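Local coordinates for protein possible prolidase (PDB 2P9B) that probably works as an amidohydrolase-family enzyme that hydrolyses carbon-nitrogen bonds, although its true substrate, and whether it is a prolidase, remain unsettled, at residues P293-G298 with W357-L362; A297-T302 with N321-M326; I340-D345 with A380-I385; F350-A355 with D440-L445; H77-S82 with T346-V351. All coordinates share one frame; numbering follows the deposited sequence.

Contacts 1, 2 and 3 are buried, and contact 3 lies nearest the middle of the chain, while contacts 4 and 5 are partly open to solvent. Contacts 1 and 2 both use helix 295-303: in contact 1 a carboxylate grips the start of the helix, and in contact 2 its side packs through apolar groups. Contacts 3, 4 and 5 all draw on the long connection between helices 313-335 and 356-367, and contacts 4 and 5 share F350 and V351. Polar groups in contacts 1 and 3 address the backbone, whereas contact 4 pairs two side chains near the surface. Contacts 3 and 5 together bring D345, H77 and H79 close, probably at a metal site.

Contact 1: P293-G298 with W357-L362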
# COMPACT_ATOMS: atom_id res chain seq x y z
N PRO A 293 8.82 0.25 3.39
CA PRO A 293 9.84 -0.79 3.21
C PRO A 293 9.64 -1.80 2.09
O PRO A 293 10.61 -2.22 1.46
CB PRO A 293 9.92 -1.45 4.58
CG PRO A 293 9.52 -0.36 5.52
CD PRO A 293 8.35 0.27 4.79
N THR A 294 8.40 -2.21 1.86
CA THR A 294 8.09 -3.21 0.84
C THR A 294 9.01 -4.43 0.98
O THR A 294 9.60 -4.90 0.00
CB THR A 294 8.22 -2.64 -0.59
OG1 THR A 294 9.60 -2.44 -0.91
CG2 THR A 294 7.51 -1.30 -0.69
N LEU A 295 9.12 -4.94 2.20
CA LEU A 295 9.97 -6.10 2.46
C LEU A 295 9.57 -7.30 1.62
O LEU A 295 10.42 -8.10 1.23
CB LEU A 295 9.93 -6.47 3.95
CG LEU A 295 10.43 -5.36 4.89
CD1 LEU A 295 10.39 -5.86 6.32
CD2 LEU A 295 11.84 -4.96 4.50
N SER A 296 8.28 -7.42 1.33
CA SER A 296 7.78 -8.52 0.51
C SER A 296 8.43 -8.59 -0.86
O SER A 296 8.51 -9.66 -1.47
CB SER A 296 6.26 -8.39 0.32
OG SER A 296 5.56 -8.63 1.51
N ALA A 297 8.90 -7.45 -1.37
CA ALA A 297 9.50 -7.42 -2.69
C ALA A 297 10.98 -7.79 -2.71
O ALA A 297 11.47 -8.34 -3.70
CB ALA A 297 9.30 -6.05 -3.33
N GLY A 298 11.69 -7.52 -1.63
CA GLY A 298 13.11 -7.83 -1.62
C GLY A 298 13.52 -9.18 -1.07
O GLY A 298 14.39 -9.85 -1.63
N TRP A 357 -1.12 -9.25 3.40
CA TRP A 357 -0.99 -9.66 4.80
C TRP A 357 0.43 -10.06 5.19
O TRP A 357 0.86 -9.84 6.33
CB TRP A 357 -1.93 -10.83 5.11
CG TRP A 357 -1.47 -12.13 4.51
CD1 TRP A 357 -1.67 -12.57 3.23
CD2 TRP A 357 -0.61 -13.10 5.13
NE1 TRP A 357 -0.99 -13.74 3.02
CE2 TRP A 357 -0.34 -14.09 4.16
CE3 TRP A 357 -0.05 -13.22 6.41
CZ2 TRP A 357 0.48 -15.19 4.44
CZ3 TRP A 357 0.76 -14.31 6.68
CH2 TRP A 357 1.02 -15.28 5.70
N ARG A 358 1.16 -10.65 4.25
CA ARG A 358 2.53 -11.10 4.52
C ARG A 358 3.43 -9.95 4.95
O ARG A 358 4.34 -10.15 5.75
CB ARG A 358 3.11 -11.77 3.27
CG ARG A 358 4.55 -12.25 3.44
CD ARG A 358 4.62 -13.52 4.28
NE ARG A 358 4.16 -14.68 3.53
CZ ARG A 358 4.17 -15.93 3.99
NH1 ARG A 358 4.62 -16.18 5.22
NH2 ARG A 358 3.76 -16.92 3.22
N GLU A 359 3.18 -8.75 4.42
CA GLU A 359 4.02 -7.60 4.77
C GLU A 359 3.96 -7.28 6.25
O GLU A 359 4.95 -6.85 6.84
CB GLU A 359 3.60 -6.36 3.95
CG GLU A 359 4.52 -5.14 4.10
CD GLU A 359 5.94 -5.35 3.56
OE1 GLU A 359 6.19 -6.34 2.83
OE2 GLU A 359 6.82 -4.51 3.86
N LEU A 360 2.80 -7.49 6.87
CA LEU A 360 2.67 -7.21 8.29
C LEU A 360 3.50 -8.21 9.09
O LEU A 360 4.14 -7.85 10.08
CB LEU A 360 1.21 -7.27 8.74
CG LEU A 360 0.32 -6.10 8.32
CD1 LEU A 360 -0.00 -6.18 6.84
CD2 LEU A 360 -0.95 -6.11 9.14
N GLU A 361 3.49 -9.47 8.66
CA GLU A 361 4.28 -10.49 9.36
C GLU A 361 5.76 -10.18 9.24
O GLU A 361 6.53 -10.42 10.17
CB GLU A 361 3.98 -11.88 8.81
CG GLU A 361 2.70 -12.48 9.38
CD GLU A 361 2.75 -14.00 9.51
OE1 GLU A 361 1.88 -14.55 10.21
OE2 GLU A 361 3.65 -14.63 8.91
N LEU A 362 6.16 -9.65 8.08
CA LEU A 362 7.55 -9.31 7.84
C LEU A 362 8.00 -8.10 8.66
O LEU A 362 9.14 -8.05 9.10
CB LEU A 362 7.79 -9.06 6.35
CG LEU A 362 7.59 -10.27 5.43
CD1 LEU A 362 7.80 -9.86 3.98
CD2 LEU A 362 8.55 -11.39 5.81
O HOH W 1 5.88 -1.96 3.57
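The carboxylate of E359 reaches across to the first turn of helix 295-303 and takes hold of two successive backbone amides. OE2 of E359 accepts from L295 N at 2.9 Å, and OE1 of E359 accepts from S296 N at 2.8 Å. Each oxygen uses its syn lone pair, so the acid forks over both N-H groups. S296 adds its hydroxyl: OG donates to E359 OE1 at 2.7 Å, arriving nearly along the C-O bond. Serine suits the place because OG, on the backbone-N side at chi1 -70°, can meet the same oxygen as its own amide. The amides at the start of a helix lack carbonyls a turn earlier, and a negative charge here probably also gains from the helix dipole. A glutamine in place of E359 would turn an NH2 toward one of these donors and would probably leave an amide or the S296 hydroxyl without its acceptor. E359 gets there through a bend at chi2 (65°) that carries the acid off its helix. A water 2.7 Å from E359 OE2 also accepts from T294 N. Beside this polar group L362 gives an apolar wall, its CD1 4.0 Å from L295 CB and 3.6 Å from S296 OG. Further out, R358 forms a salt bridge with D446 of helix 439-449, L360 packs on helix 371-385, and L295 touches V327 of helix 313-335. Helix 295-303, which follows strand 290-292 after the short link P293-T294, is thus braced between helices 313-335 and 356-367.

Contact 2: A297-T302 with N321-M326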
# COMPACT_ATOMS: atom_id res chain seq x y z
N ALA A 297 8.90 -7.45 -1.37
CA ALA A 297 9.50 -7.42 -2.69
C ALA A 297 10.98 -7.79 -2.71
O ALA A 297 11.47 -8.34 -3.70
CB ALA A 297 9.30 -6.05 -3.33
N GLY A 298 11.69 -7.52 -1.63
CA GLY A 298 13.11 -7.83 -1.62
C GLY A 298 13.52 -9.18 -1.07
O GLY A 298 14.39 -9.85 -1.63
N LEU A 299 12.88 -9.60 0.02
CA LEU A 299 13.22 -10.86 0.66
C LEU A 299 13.18 -12.12 -0.19
O LEU A 299 14.03 -13.00 -0.03
CB LEU A 299 12.36 -11.06 1.91
CG LEU A 299 12.79 -10.18 3.09
CD1 LEU A 299 11.78 -10.28 4.22
CD2 LEU A 299 14.17 -10.64 3.57
N PRO A 300 12.20 -12.25 -1.10
CA PRO A 300 12.16 -13.45 -1.94
C PRO A 300 13.46 -13.69 -2.70
O PRO A 300 13.91 -14.83 -2.84
CB PRO A 300 10.98 -13.18 -2.87
CG PRO A 300 10.07 -12.36 -2.01
CD PRO A 300 11.02 -11.40 -1.33
N LEU A 301 14.06 -12.62 -3.20
CA LEU A 301 15.29 -12.71 -3.96
C LEU A 301 16.48 -13.22 -3.15
O LEU A 301 17.43 -13.75 -3.72
CB LEU A 301 15.63 -11.36 -4.57
CG LEU A 301 14.60 -10.80 -5.56
CD1 LEU A 301 14.99 -9.40 -5.96
CD2 LEU A 301 14.50 -11.72 -6.77
N THR A 302 16.43 -13.05 -1.84
CA THR A 302 17.53 -13.49 -0.98
C THR A 302 17.25 -14.78 -0.23
O THR A 302 18.17 -15.45 0.23
CB THR A 302 17.91 -12.40 0.06
OG1 THR A 302 16.82 -12.20 0.97
CG2 THR A 302 18.24 -11.09 -0.64
N ASN A 321 22.72 -7.10 -0.48
CA ASN A 321 23.14 -5.81 0.07
C ASN A 321 21.97 -4.84 0.19
O ASN A 321 21.83 -4.15 1.19
CB ASN A 321 24.26 -5.20 -0.78
CG ASN A 321 25.50 -6.08 -0.83
OD1 ASN A 321 25.71 -6.92 0.05
ND2 ASN A 321 26.33 -5.88 -1.84
N VAL A 322 21.13 -4.79 -0.83
CA VAL A 322 19.97 -3.91 -0.81
C VAL A 322 18.94 -4.33 0.25
O VAL A 322 18.43 -3.49 0.99
CB VAL A 322 19.26 -3.87 -2.18
CG1 VAL A 322 17.85 -3.28 -2.03
CG2 VAL A 322 20.08 -3.03 -3.15
N VAL A 323 18.63 -5.62 0.30
CA VAL A 323 17.65 -6.12 1.27
C VAL A 323 18.12 -5.91 2.70
O VAL A 323 17.32 -5.65 3.59
CB VAL A 323 17.34 -7.62 1.03
CG1 VAL A 323 16.43 -8.14 2.14
CG2 VAL A 323 16.66 -7.79 -0.32
N GLY A 324 19.43 -6.03 2.92
CA GLY A 324 19.97 -5.82 4.25
C GLY A 324 19.72 -4.38 4.67
O GLY A 324 19.39 -4.10 5.82
N GLY A 325 19.89 -3.46 3.73
CA GLY A 325 19.66 -2.06 4.00
C GLY A 325 18.19 -1.76 4.22
O GLY A 325 17.83 -0.95 5.07
N MSE A 326 17.32 -2.42 3.45
CA MSE A 326 15.88 -2.21 3.60
C MSE A 326 15.45 -2.66 5.00
O MSE A 326 14.68 -1.98 5.68
CB MSE A 326 15.10 -3.02 2.55
CG MSE A 326 15.18 -2.48 1.10
SE MSE A 326 14.66 -3.73 -0.25
CE MSE A 326 13.04 -4.30 0.52
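Segments 297-302 and 321-326 run roughly antiparallel, their axes 137° apart and 9.2 Å from each other at closest approach, with the CA atoms of G298 and V323 only 5.6 Å apart. V323 is the side chain that fills this near point. Its CG2 rests 3.3 Å from G298 O, while CG1, anti to the backbone N at chi1 174°, crosses to L299 CD2 at 3.7 Å. T302 meets the valine tip to tip, CG2 to CG2 at 3.7 Å. A branched, compact valine can touch three residues at once without a long side chain holding the helices apart. M326, a selenomethionine in this crystal, lays its CE 4.1 Å from G298 N. Glycine at 298 gives these two side chains their room: a beta carbon there would stand 2.9 Å from M326 CE. The helix of segment 297-302 is kinked, and P300, lacking an N-H, fits the break in its backbone bonding. Carbon surfaces make up nearly all of the interface, the polar atoms met being the backbone N and O of G298. Adhesion therefore rests on shape and close van der Waals fit, and would depend on the small size of G298 more than on any charged or polar pair.

Contact 3: I340-D345 with A380-I385; sequences IGVGTD and AVNASI
The flat amide of N382 points from its helix toward the backbone of V342 and faces both polar atoms of that residue: N382 CG lies 3.5 Å from V342 N and 3.7 Å from V342 O. An amide, with a donor and an acceptor side by side, suits such a place. Its chi1 of -102° is away from the staggered positions, which suggests that the surroundings set its angle. A leucine in place of N382 would fill similar space but would probably leave the N and O of V342 facing methyl groups instead of a polar partner. I385, one turn on, extends its chain in the same general direction and sets CD1 3.7 Å from both G341 N and G341 CA. Both side chains close on G341, where a beta carbon would come within 3.0 Å of I385 CD1 and overlap the amide of N382. Segment 340-345 probably takes the place of the eighth strand of the TIM barrel, as expected for this family: G341 has a backbone bond to L291 and V342 one to A76, so it bridges the neighbouring strands 290-292 and 68-78. D345 at its far end is consistent with the metal-binding aspartate of amidohydrolases, near H77 and H79. V381, one turn before I385, adds its CG1, anti to the backbone N at chi1 -176°, which ends 3.5 Å from I340 O. The side chain of I340 points away and packs on P293, so V381 and I385 meet it through its backbone. The side chain of V342, in turn, packs against E359 and L360 of helix 356-367.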
# COMPACT_ATOMS: atom_id res chain seq x y z
N ILE A 340 5.74 4.88 8.94
CA ILE A 340 6.07 3.70 8.15
C ILE A 340 4.81 3.01 7.69
O ILE A 340 3.96 2.65 8.51
CB ILE A 340 6.90 2.70 8.98
CG1 ILE A 340 8.14 3.40 9.54
CG2 ILE A 340 7.26 1.49 8.12
CD1 ILE A 340 8.95 2.56 10.50
N GLY A 341 4.69 2.80 6.39
CA GLY A 341 3.50 2.17 5.86
C GLY A 341 3.70 0.75 5.37
O GLY A 341 4.77 0.17 5.49
N VAL A 342 2.63 0.20 4.81
CA VAL A 342 2.63 -1.16 4.29
C VAL A 342 2.37 -1.13 2.78
O VAL A 342 1.34 -0.64 2.32
CB VAL A 342 1.54 -2.01 4.99
CG1 VAL A 342 1.30 -3.30 4.23
CG2 VAL A 342 1.97 -2.32 6.42
N GLY A 343 3.32 -1.66 2.03
CA GLY A 343 3.22 -1.73 0.58
C GLY A 343 4.00 -2.98 0.23
O GLY A 343 4.86 -3.38 1.01
N THR A 344 3.72 -3.61 -0.91
CA THR A 344 4.43 -4.84 -1.23
C THR A 344 5.03 -4.96 -2.62
O THR A 344 5.80 -5.88 -2.87
CB THR A 344 3.53 -6.06 -1.03
OG1 THR A 344 2.44 -5.99 -1.96
CG2 THR A 344 2.99 -6.10 0.39
N ASP A 345 4.67 -4.05 -3.52
CA ASP A 345 5.14 -4.07 -4.90
C ASP A 345 4.53 -5.28 -5.63
O ASP A 345 5.23 -6.08 -6.23
CB ASP A 345 6.68 -4.16 -4.96
CG ASP A 345 7.25 -3.53 -6.22
OD1 ASP A 345 6.49 -3.30 -7.18
OD2 ASP A 345 8.47 -3.26 -6.25
N ALA A 380 -4.54 2.79 9.66
CA ALA A 380 -4.49 4.21 10.00
C ALA A 380 -3.28 4.94 9.42
O ALA A 380 -3.44 6.00 8.81
CB ALA A 380 -4.53 4.37 11.51
N VAL A 381 -2.08 4.40 9.61
CA VAL A 381 -0.89 5.07 9.10
C VAL A 381 -0.90 5.14 7.58
O VAL A 381 -0.65 6.21 7.02
CB VAL A 381 0.42 4.40 9.59
CG1 VAL A 381 1.62 5.20 9.09
CG2 VAL A 381 0.44 4.30 11.11
N ASN A 382 -1.18 4.02 6.91
CA ASN A 382 -1.24 4.00 5.45
C ASN A 382 -2.26 5.04 4.96
O ASN A 382 -2.01 5.74 3.98
CB ASN A 382 -1.67 2.61 4.94
CG ASN A 382 -0.51 1.76 4.41
OD1 ASN A 382 -0.71 0.60 4.00
ND2 ASN A 382 0.69 2.32 4.40
N ALA A 383 -3.39 5.15 5.65
CA ALA A 383 -4.43 6.11 5.27
C ALA A 383 -3.88 7.53 5.32
O ALA A 383 -4.10 8.32 4.40
CB ALA A 383 -5.65 5.97 6.18
N SER A 384 -3.17 7.85 6.40
CA SER A 384 -2.60 9.19 6.53
C SER A 384 -1.54 9.42 5.46
O SER A 384 -1.50 10.47 4.82
CB SER A 384 -1.96 9.38 7.92
OG SER A 384 -2.94 9.34 8.94
N ILE A 385 -0.69 8.42 5.25
CA ILE A 385 0.36 8.53 4.26
C ILE A 385 -0.21 8.79 2.87
O ILE A 385 0.30 9.64 2.14
CB ILE A 385 1.23 7.26 4.23
CG1 ILE A 385 1.99 7.13 5.55
CG2 ILE A 385 2.19 7.30 3.05
CD1 ILE A 385 2.76 5.84 5.70

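Contact 4: F350-A355 with D440-L445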
# COMPACT_ATOMS: atom_id res chain seq x y z
N PHE A 350 7.34 -12.95 -7.46
CA PHE A 350 7.16 -13.53 -6.13
C PHE A 350 6.40 -12.67 -5.12
O PHE A 350 6.56 -12.84 -3.91
CB PHE A 350 8.52 -13.94 -5.57
CG PHE A 350 9.19 -15.03 -6.35
CD1 PHE A 350 8.69 -16.33 -6.33
CD2 PHE A 350 10.30 -14.75 -7.15
CE1 PHE A 350 9.28 -17.34 -7.09
CE2 PHE A 350 10.89 -15.76 -7.92
CZ PHE A 350 10.38 -17.05 -7.89
N VAL A 351 5.58 -11.75 -5.61
CA VAL A 351 4.76 -10.91 -4.73
C VAL A 351 3.32 -11.00 -5.22
O VAL A 351 2.88 -10.23 -6.07
CB VAL A 351 5.20 -9.43 -4.75
CG1 VAL A 351 4.41 -8.66 -3.70
CG2 VAL A 351 6.70 -9.32 -4.50
N PRO A 352 2.56 -11.97 -4.69
CA PRO A 352 1.17 -12.15 -5.08
C PRO A 352 0.31 -10.92 -4.83
O PRO A 352 0.53 -10.19 -3.86
CB PRO A 352 0.73 -13.34 -4.24
CG PRO A 352 2.00 -14.13 -4.09
CD PRO A 352 3.00 -13.05 -3.78
N GLN A 353 -0.67 -10.71 -5.70
CA GLN A 353 -1.58 -9.57 -5.57
C GLN A 353 -2.40 -9.71 -4.29
O GLN A 353 -2.85 -8.72 -3.72
CB GLN A 353 -2.55 -9.53 -6.76
CG GLN A 353 -1.89 -9.26 -8.11
CD GLN A 353 -1.50 -7.81 -8.30
OE1 GLN A 353 -1.69 -6.98 -7.41
NE2 GLN A 353 -0.95 -7.49 -9.48
N TYR A 354 -2.57 -10.95 -3.83
CA TYR A 354 -3.37 -11.21 -2.64
C TYR A 354 -2.58 -11.38 -1.34
O TYR A 354 -3.16 -11.71 -0.31
CB TYR A 354 -4.21 -12.47 -2.87
CG TYR A 354 -3.39 -13.68 -3.29
CD1 TYR A 354 -2.57 -14.34 -2.37
CD2 TYR A 354 -3.39 -14.12 -4.60
CE1 TYR A 354 -1.78 -15.43 -2.76
CE2 TYR A 354 -2.61 -15.21 -5.00
CZ TYR A 354 -1.81 -15.85 -4.08
OH TYR A 354 -1.02 -16.91 -4.47
N ALA A 355 -1.27 -11.16 -1.39
CA ALA A 355 -0.43 -11.36 -0.22
C ALA A 355 -0.07 -10.14 0.61
O ALA A 355 0.96 -10.12 1.27
CB ALA A 355 0.85 -12.11 -0.63
N ASP A 440 1.56 -23.40 -5.70
CA ASP A 440 3.00 -23.54 -5.91
C ASP A 440 3.79 -22.35 -5.37
O ASP A 440 4.76 -22.52 -4.63
CB ASP A 440 3.30 -23.74 -7.40
CG ASP A 440 2.96 -22.53 -8.24
OD1 ASP A 440 1.82 -22.02 -8.14
OD2 ASP A 440 3.82 -22.08 -9.03
N ILE A 441 3.36 -21.15 -5.74
CA ILE A 441 4.03 -19.94 -5.28
C ILE A 441 3.84 -19.75 -3.78
O ILE A 441 4.78 -19.42 -3.06
CB ILE A 441 3.49 -18.70 -6.02
CG1 ILE A 441 3.69 -18.88 -7.53
CG2 ILE A 441 4.20 -17.45 -5.53
CD1 ILE A 441 3.03 -17.81 -8.38
N ASP A 442 2.62 -19.97 -3.31
CA ASP A 442 2.34 -19.82 -1.88
C ASP A 442 3.17 -20.80 -1.06
O ASP A 442 3.66 -20.46 0.01
CB ASP A 442 0.84 -20.03 -1.59
CG ASP A 442 -0.05 -18.94 -2.18
OD1 ASP A 442 0.47 -17.88 -2.60
OD2 ASP A 442 -1.28 -19.14 -2.21
N ALA A 443 3.34 -22.02 -1.57
CA ALA A 443 4.12 -23.04 -0.87
C ALA A 443 5.59 -22.61 -0.75
O ALA A 443 6.21 -22.75 0.30
CB ALA A 443 4.02 -24.37 -1.60
N LEU A 444 6.13 -22.10 -1.85
CA LEU A 444 7.51 -21.64 -1.89
C LEU A 444 7.75 -20.49 -0.92
O LEU A 444 8.75 -20.46 -0.21
CB LEU A 444 7.88 -21.18 -3.30
CG LEU A 444 8.09 -22.23 -4.39
CD1 LEU A 444 8.28 -21.55 -5.73
CD2 LEU A 444 9.29 -23.09 -4.04
N LEU A 445 6.82 -19.55 -0.89
CA LEU A 445 6.95 -18.41 0.01
C LEU A 445 6.80 -18.82 1.46
O LEU A 445 7.53 -18.34 2.33
CB LEU A 445 5.93 -17.32 -0.36
CG LEU A 445 6.21 -16.66 -1.71
CD1 LEU A 445 5.11 -15.66 -2.04
CD2 LEU A 445 7.56 -15.96 -1.66
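Y354 and D442 supply the polar part, approaching from opposite directions. The phenol OH of Y354 donates to D442 OD1 at 2.6 Å, with the oxygen lying in the plane of the ring at its edge. Ring and carboxylate planes are 89° apart, and the hydroxyl reaches OD1 on its syn side, 27° out of the carboxylate plane. F438 N also bonds Y354 OH, so the hydroxyl is gripped from two quarters and its proton is directed to the acid. Tyrosine suits the spot because its length carries a donor from the loop to the helix. The rest is apolar. P352 CD meets L445 CD1 at 3.8 Å, and P352 CG approaches I441 CG2 at 4.2 Å. The proline also lays CB over one face of the Y354 ring, toward its rim, which helps to fix the ring's rotation. L445 CD1 further touches F350 O at 3.7 Å, while the F350 ring lies near I441 and L444 and packs on V308. I441 and L445, one turn apart, present a single apolar ridge. A type I beta turn, from P352 to A355, thus docks on helix 439-449, the last helix of the modelled chain, joining it to the loop that leads into helix 356-367.

Contact 5: H77-S82 with T346-V351; sequences HTHLFS and TGMTFV
T346 hooks onto the chain where strand 68-78 ends, at the H79 amide. Its OG1 accepts from H79 N at 3.1 Å, with a nearly straight N-H...O angle of 166°. The hydroxyl stands between its own backbone N and carbonyl carbon at chi1 66°, which turns it to this amide and also lets it bond Q353 OE1. Q353 closes the group by bonding H79 O through NE2. T346 and T78 lie side by side, pointing the same way, with their CG2 atoms 4.0 Å apart. H79 places CG on the N side of its backbone, chi1 -66°, and T346 O lies near the ring plane at its edge, 3.2 Å from H79 CD2. H79 ND1 bonds G136 O, a second-shell bond that should fix the rotation of the ring. M348, a selenomethionine in this crystal, folds back through bends at chi2 and chi3 to bring CE 4.0 Å from H79 CD2, meeting the ring obliquely. G347 has a positive phi of 101°, and a beta carbon there would run into F81 O; glycine fits, and its O passes 3.7 Å from S82 CA. H77 and H79 match the HxH motif of amidohydrolases and, with D345, probably form a metal site that is vacant here. The chemistry here, one firm amide-to-hydroxyl bond backed by Q353, implies that T346 and its neighbours position H79 through its backbone and leave its NE2 facing D345.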
# COMPACT_ATOMS: atom_id res chain seq x y z
N HIS A 77 1.74 0.23 -2.23
CA HIS A 77 2.64 0.02 -3.36
C HIS A 77 2.22 -1.20 -4.18
O HIS A 77 2.56 -2.33 -3.84
CB HIS A 77 4.08 -0.14 -2.86
CG HIS A 77 5.11 -0.10 -3.94
ND1 HIS A 77 6.42 0.24 -3.70
CD2 HIS A 77 5.02 -0.36 -5.26
CE1 HIS A 77 7.10 0.19 -4.84
NE2 HIS A 77 6.27 -0.17 -5.80
N THR A 78 1.46 -0.95 -5.24
CA THR A 78 0.96 -2.02 -6.10
C THR A 78 1.15 -1.73 -7.59
O THR A 78 1.51 -0.62 -7.98
CB THR A 78 -0.55 -2.27 -5.85
OG1 THR A 78 -1.29 -1.09 -6.21
CG2 THR A 78 -0.81 -2.58 -4.37
N HIS A 79 0.91 -2.76 -8.40
CA HIS A 79 0.95 -2.69 -9.86
C HIS A 79 -0.22 -3.58 -10.26
O HIS A 79 -0.43 -4.63 -9.66
CB HIS A 79 2.24 -3.29 -10.42
CG HIS A 79 3.47 -2.52 -10.06
ND1 HIS A 79 3.80 -1.31 -10.65
CD2 HIS A 79 4.44 -2.77 -9.15
CE1 HIS A 79 4.92 -0.86 -10.12
NE2 HIS A 79 5.33 -1.72 -9.21
N LEU A 80 -1.00 -3.17 -11.26
CA LEU A 80 -2.14 -3.98 -11.67
C LEU A 80 -1.88 -4.78 -12.94
O LEU A 80 -2.82 -5.18 -13.64
CB LEU A 80 -3.38 -3.10 -11.80
CG LEU A 80 -3.80 -2.39 -10.49
CD1 LEU A 80 -5.07 -1.58 -10.73
CD2 LEU A 80 -4.02 -3.41 -9.38
N PHE A 81 -0.61 -5.02 -13.23
CA PHE A 81 -0.18 -5.79 -14.39
C PHE A 81 1.07 -6.54 -13.95
O PHE A 81 1.79 -6.09 -13.05
CB PHE A 81 0.13 -4.86 -15.56
CG PHE A 81 1.39 -4.07 -15.39
CD1 PHE A 81 2.58 -4.51 -15.98
CD2 PHE A 81 1.41 -2.90 -14.64
CE1 PHE A 81 3.76 -3.79 -15.81
CE2 PHE A 81 2.58 -2.17 -14.47
CZ PHE A 81 3.76 -2.62 -15.06
N SER A 82 1.34 -7.69 -14.57
CA SER A 82 2.52 -8.48 -14.21
C SER A 82 3.78 -7.95 -14.89
O SER A 82 3.86 -7.92 -16.12
CB SER A 82 2.31 -9.95 -14.60
OG SER A 82 1.19 -10.50 -13.92
N THR A 346 3.20 -5.40 -5.56
CA THR A 346 2.51 -6.51 -6.20
C THR A 346 2.79 -6.54 -7.71
O THR A 346 3.14 -5.53 -8.30
CB THR A 346 0.98 -6.44 -6.00
OG1 THR A 346 0.46 -5.30 -6.68
CG2 THR A 346 0.65 -6.33 -4.51
N GLY A 347 2.62 -7.71 -8.32
CA GLY A 347 2.86 -7.82 -9.75
C GLY A 347 4.21 -8.47 -10.02
O GLY A 347 4.44 -8.98 -11.12
N MSE A 348 5.08 -8.43 -9.02
CA MSE A 348 6.40 -9.05 -9.14
C MSE A 348 6.17 -10.56 -9.12
O MSE A 348 5.21 -11.04 -8.53
CB MSE A 348 7.31 -8.65 -7.97
CG MSE A 348 7.59 -7.16 -7.83
SE MSE A 348 8.60 -6.34 -9.29
CE MSE A 348 7.14 -5.54 -10.30
N THR A 349 7.05 -11.30 -9.79
CA THR A 349 6.91 -12.75 -9.85
C THR A 349 6.64 -13.39 -8.49
O THR A 349 5.80 -14.28 -8.39
CB THR A 349 8.17 -13.40 -10.46
OG1 THR A 349 8.39 -12.89 -11.78
CG2 THR A 349 8.00 -14.91 -10.53
N PHE A 350 7.34 -12.95 -7.46
CA PHE A 350 7.16 -13.53 -6.13
C PHE A 350 6.40 -12.67 -5.12
O PHE A 350 6.56 -12.84 -3.91
CB PHE A 350 8.52 -13.94 -5.57
CG PHE A 350 9.19 -15.03 -6.35
CD1 PHE A 350 8.69 -16.33 -6.33
CD2 PHE A 350 10.30 -14.75 -7.15
CE1 PHE A 350 9.28 -17.34 -7.09
CE2 PHE A 350 10.89 -15.76 -7.92
CZ PHE A 350 10.38 -17.05 -7.89
N VAL A 351 5.58 -11.75 -5.61
CA VAL A 351 4.76 -10.91 -4.73
C VAL A 351 3.32 -11.00 -5.22
O VAL A 351 2.88 -10.23 -6.07
CB VAL A 351 5.20 -9.43 -4.75
CG1 VAL A 351 4.41 -8.66 -3.70
CG2 VAL A 351 6.70 -9.32 -4.50